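Local coordinates for protein Maltose/maltodextrin transport permease homologue (Bdellovibrio bacteriovorus HD100, PDB 6FFL) that binds maltodextrins such as maltotriose through this solute-binding domain, which is fused to the transmembrane subunit of an ABC transporter that probably imports them, at residues 3-8 / 31-36. Numbering follows the deposited sequence.
Sequences VRIQIW and PGITVQ
Arg4 reaches across strand 34-36 and binds one side chain with each terminal nitrogen. Its CG stands anti to the backbone N (chi1 -176°), and the extended chain runs over Thr34: CB and CG pass OG1, with CG to Thr34 OG1 at 3.4 Å, and CD follows just beyond. NE donates to a water 2.7 Å away, which returns only a weak bond to Gln36 OE1. CZ comes nearest to Gln36 CB, and one face of the guanidinium looks down on the Gln36 backbone. At the tip, NH1 donates to Thr34 OG1 over 2.8 Å, the oxygen lying near the guanidinium plane. NH2 donates to Gln36 OE1 over 3.0 Å; OE1 again lies near the guanidinium plane, but NH2 comes from above the amide carbonyl plane, not along a lone pair, and the two flat groups stand 77° apart. The bend of Gln36 at chi2 (72°) carries OE1 back to this nitrogen. Two further waters accept from NH1 and NH2, and their bonds back to Val35 O are weak.

Beneath this polar face the backbones pair in parallel. Ile5 spans Thr34 and Gln36, its N donating to Thr34 O and its O accepting from Gln36 N. The two strands and the intervening helix 13-29 form a beta-alpha-beta unit at the start of the periplasmic binding protein fold. On the buried face Ile5 sets CG1 near Val35 CG2 and CD1 near Ile33 CG2, and in one of its two conformers Ile7 brings CG2 against Val35 CG1. Helix 13-29 covers Val35 through Leu23 and Phe26; helix 281-294 meets Ile5 through Leu290. Toward the sugar-binding end, a water donates to both Gln6 OE1 and Gln36 O, the latter also taking Ile7 N at 2.9 Å. At the other end Val3 N donates to Gly32 O over 2.7 Å.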
ATOM      1  N   VAL A   3       0.196  22.784 -24.395  1.00 46.60           N
ATOM      2  CA  VAL A   3      -0.821  22.157 -23.561  1.00 39.21           C
ATOM      3  C   VAL A   3      -0.244  21.808 -22.187  1.00 32.38           C
ATOM      4  O   VAL A   3       0.886  21.339 -22.075  1.00 33.38           O
ATOM      5  CB  VAL A   3      -1.419  20.910 -24.262  1.00 44.96           C
ATOM      6  CG1 VAL A   3      -0.403  19.781 -24.349  1.00 46.20           C
ATOM      7  CG2 VAL A   3      -2.659  20.440 -23.545  1.00 44.51           C
ATOM      8  N   ARG A   4      -1.020  22.055 -21.134  1.00 31.31           N
ATOM      9  CA  ARG A   4      -0.612  21.739 -19.769  1.00 31.02           C
ATOM     10  C   ARG A   4      -1.552  20.683 -19.216  1.00 23.96           C
ATOM     11  O   ARG A   4      -2.770  20.892 -19.178  1.00 28.82           O
ATOM     12  CB  ARG A   4      -0.628  22.982 -18.881  1.00 39.34           C
ATOM     13  CG  ARG A   4      -0.119  22.730 -17.470  1.00 41.02           C
ATOM     14  CD  ARG A   4       0.250  24.032 -16.779  1.00 43.73           C
ATOM     15  NE  ARG A   4       0.801  23.818 -15.443  1.00 52.76           N
ATOM     16  CZ  ARG A   4       2.047  23.424 -15.197  1.00 55.64           C
ATOM     17  NH1 ARG A   4       2.883  23.191 -16.200  1.00 58.50           N
ATOM     18  NH2 ARG A   4       2.460  23.262 -13.945  1.00 54.43           N
ATOM     19  N   ILE A   5      -0.993  19.554 -18.787  1.00 22.82           N
ATOM     20  CA  ILE A   5      -1.779  18.449 -18.261  1.00 21.37           C
ATOM     21  C   ILE A   5      -1.406  18.240 -16.791  1.00 21.21           C
ATOM     22  O   ILE A   5      -0.405  18.758 -16.296  1.00 25.30           O
ATOM     23  CB  ILE A   5      -1.588  17.151 -19.073  1.00 25.92           C
ATOM     24  CG1 ILE A   5      -0.105  16.792 -19.168  1.00 25.15           C
ATOM     25  CG2 ILE A   5      -2.204  17.284 -20.472  1.00 24.31           C
ATOM     26  CD1 ILE A   5       0.152  15.445 -19.798  1.00 27.52           C
ATOM     27  N   GLN A   6      -2.236  17.464 -16.104  1.00 20.44           N
ATOM     28  CA  GLN A   6      -2.159  17.283 -14.661  1.00 21.62           C
ATOM     29  C   GLN A   6      -2.045  15.811 -14.293  1.00 23.41           C
ATOM     30  O   GLN A   6      -2.691  14.959 -14.905  1.00 20.00           O
ATOM     31  CB  GLN A   6      -3.412  17.828 -13.969  1.00 29.06           C
ATOM     32  CG  GLN A   6      -3.619  19.336 -13.976  1.00 37.91           C
ATOM     33  CD  GLN A   6      -4.628  19.744 -12.905  1.00 51.74           C
ATOM     34  OE1 GLN A   6      -4.254  20.076 -11.776  1.00 59.60           O
ATOM     35  NE2 GLN A   6      -5.911  19.684 -13.243  1.00 44.33           N
ATOM     36  N   ILE A   7      -1.257  15.515 -13.264  0.55 18.43           N
ATOM     37  CA  ILE A   7      -1.258  14.191 -12.649  0.55 16.47           C
ATOM     38  C   ILE A   7      -1.476  14.367 -11.151  0.55 14.96           C
ATOM     39  O   ILE A   7      -0.722  15.092 -10.491  0.55 17.33           O
ATOM     40  CB  ILE A   7       0.037  13.411 -12.928  0.55 18.02           C
ATOM     41  CG1 ILE A   7       0.069  12.123 -12.099  0.55 25.59           C
ATOM     42  CG2 ILE A   7       1.265  14.274 -12.664  0.55 17.77           C
ATOM     43  CD1 ILE A   7       1.406  11.411 -12.121  0.55 27.69           C
ATOM     44  N   TRP A   8      -2.517  13.732 -10.621  1.00 14.79           N
ATOM     45  CA  TRP A   8      -2.725  13.653  -9.176  1.00 14.06           C
ATOM     46  C   TRP A   8      -2.258  12.278  -8.718  1.00 12.99           C
ATOM     47  O   TRP A   8      -2.648  11.265  -9.308  1.00 15.52           O
ATOM     48  CB  TRP A   8      -4.190  13.849  -8.783  1.00 16.72           C
ATOM     49  CG  TRP A   8      -4.735  15.206  -9.023  1.00 14.39           C
ATOM     50  CD1 TRP A   8      -4.097  16.275  -9.598  1.00 16.55           C
ATOM     51  CD2 TRP A   8      -6.071  15.636  -8.741  1.00 17.39           C
ATOM     52  NE1 TRP A   8      -4.965  17.351  -9.687  1.00 17.64           N
ATOM     53  CE2 TRP A   8      -6.176  16.983  -9.157  1.00 22.46           C
ATOM     54  CE3 TRP A   8      -7.185  15.016  -8.160  1.00 17.74           C
ATOM     55  CZ2 TRP A   8      -7.351  17.720  -9.011  1.00 22.97           C
ATOM     56  CZ3 TRP A   8      -8.358  15.754  -8.017  1.00 19.80           C
ATOM     57  CH2 TRP A   8      -8.426  17.089  -8.444  1.00 21.91           C
ATOM     58  N   PRO A  31       8.687  19.425 -26.021  1.00 41.69           N
ATOM     59  CA  PRO A  31       8.279  20.825 -26.147  1.00 40.72           C
ATOM     60  C   PRO A  31       6.806  20.917 -26.507  1.00 43.21           C
ATOM     61  O   PRO A  31       6.298  20.161 -27.338  1.00 47.96           O
ATOM     62  CB  PRO A  31       9.172  21.360 -27.272  1.00 38.80           C
ATOM     63  CG  PRO A  31      10.343  20.470 -27.286  1.00 46.71           C
ATOM     64  CD  PRO A  31       9.855  19.114 -26.861  1.00 37.91           C
ATOM     65  N   GLY A  32       6.112  21.837 -25.852  1.00 40.84           N
ATOM     66  CA  GLY A  32       4.694  21.993 -26.028  1.00 43.39           C
ATOM     67  C   GLY A  32       3.856  21.346 -24.948  1.00 37.46           C
ATOM     68  O   GLY A  32       2.673  21.681 -24.824  1.00 41.40           O
ATOM     69  N   ILE A  33       4.427  20.434 -24.164  1.00 33.28           N
ATOM     70  CA  ILE A  33       3.707  19.783 -23.077  1.00 28.71           C
ATOM     71  C   ILE A  33       4.400  20.117 -21.766  1.00 32.95           C
ATOM     72  O   ILE A  33       5.613  19.913 -21.630  1.00 38.16           O
ATOM     73  CB  ILE A  33       3.624  18.254 -23.261  1.00 27.56           C
ATOM     74  CG1 ILE A  33       3.068  17.884 -24.635  1.00 37.60           C
ATOM     75  CG2 ILE A  33       2.781  17.633 -22.148  1.00 29.59           C
ATOM     76  CD1 ILE A  33       3.022  16.385 -24.865  1.00 38.92           C
ATOM     77  N   THR A  34       3.636  20.635 -20.810  1.00 32.77           N
ATOM     78  CA  THR A  34       4.094  20.756 -19.434  1.00 31.17           C
ATOM     79  C   THR A  34       3.121  20.023 -18.521  1.00 32.52           C
ATOM     80  O   THR A  34       1.970  19.766 -18.886  1.00 28.34           O
ATOM     81  CB  THR A  34       4.229  22.221 -19.007  1.00 32.69           C
ATOM     82  OG1 THR A  34       2.934  22.837 -18.971  1.00 33.43           O
ATOM     83  CG2 THR A  34       5.139  22.970 -19.967  1.00 33.80           C
ATOM     84  N   VAL A  35       3.595  19.675 -17.326  1.00 26.82           N
ATOM     85  CA  VAL A  35       2.858  18.801 -16.423  1.00 22.94           C
ATOM     86  C   VAL A  35       2.800  19.434 -15.042  1.00 23.28           C
ATOM     87  O   VAL A  35       3.834  19.829 -14.494  1.00 27.59           O
ATOM     88  CB  VAL A  35       3.501  17.405 -16.333  1.00 22.56           C
ATOM     89  CG1 VAL A  35       2.655  16.484 -15.439  1.00 22.86           C
ATOM     90  CG2 VAL A  35       3.698  16.819 -17.726  1.00 25.32           C
ATOM     91  N   GLN A  36       1.601  19.509 -14.475  1.00 23.91           N
ATOM     92  CA  GLN A  36       1.407  19.912 -13.088  1.00 27.13           C
ATOM     93  C   GLN A  36       1.101  18.678 -12.248  1.00 24.04           C
ATOM     94  O   GLN A  36       0.093  17.998 -12.477  1.00 24.72           O
ATOM     95  CB  GLN A  36       0.274  20.929 -12.972  1.00 28.94           C
ATOM     96  CG  GLN A  36      -0.164  21.202 -11.541  1.00 34.03           C
ATOM     97  CD  GLN A  36       0.850  22.015 -10.762  1.00 43.04           C
ATOM     98  OE1 GLN A  36       1.226  23.114 -11.175  1.00 50.42           O
ATOM     99  NE2 GLN A  36       1.287  21.488  -9.618  1.00 36.55           N
TER
HETATM  100  O   HOH W   1       5.885  22.484 -15.330  1.00 40.87           O
HETATM  101  O   HOH W   2      -1.077  24.138 -13.509  1.00 49.72           O
HETATM  102  O   HOH W   3       4.989  22.608 -12.982  1.00 49.73           O
HETATM  103  O   HOH W   4      -2.036  18.609 -10.664  1.00 25.58           O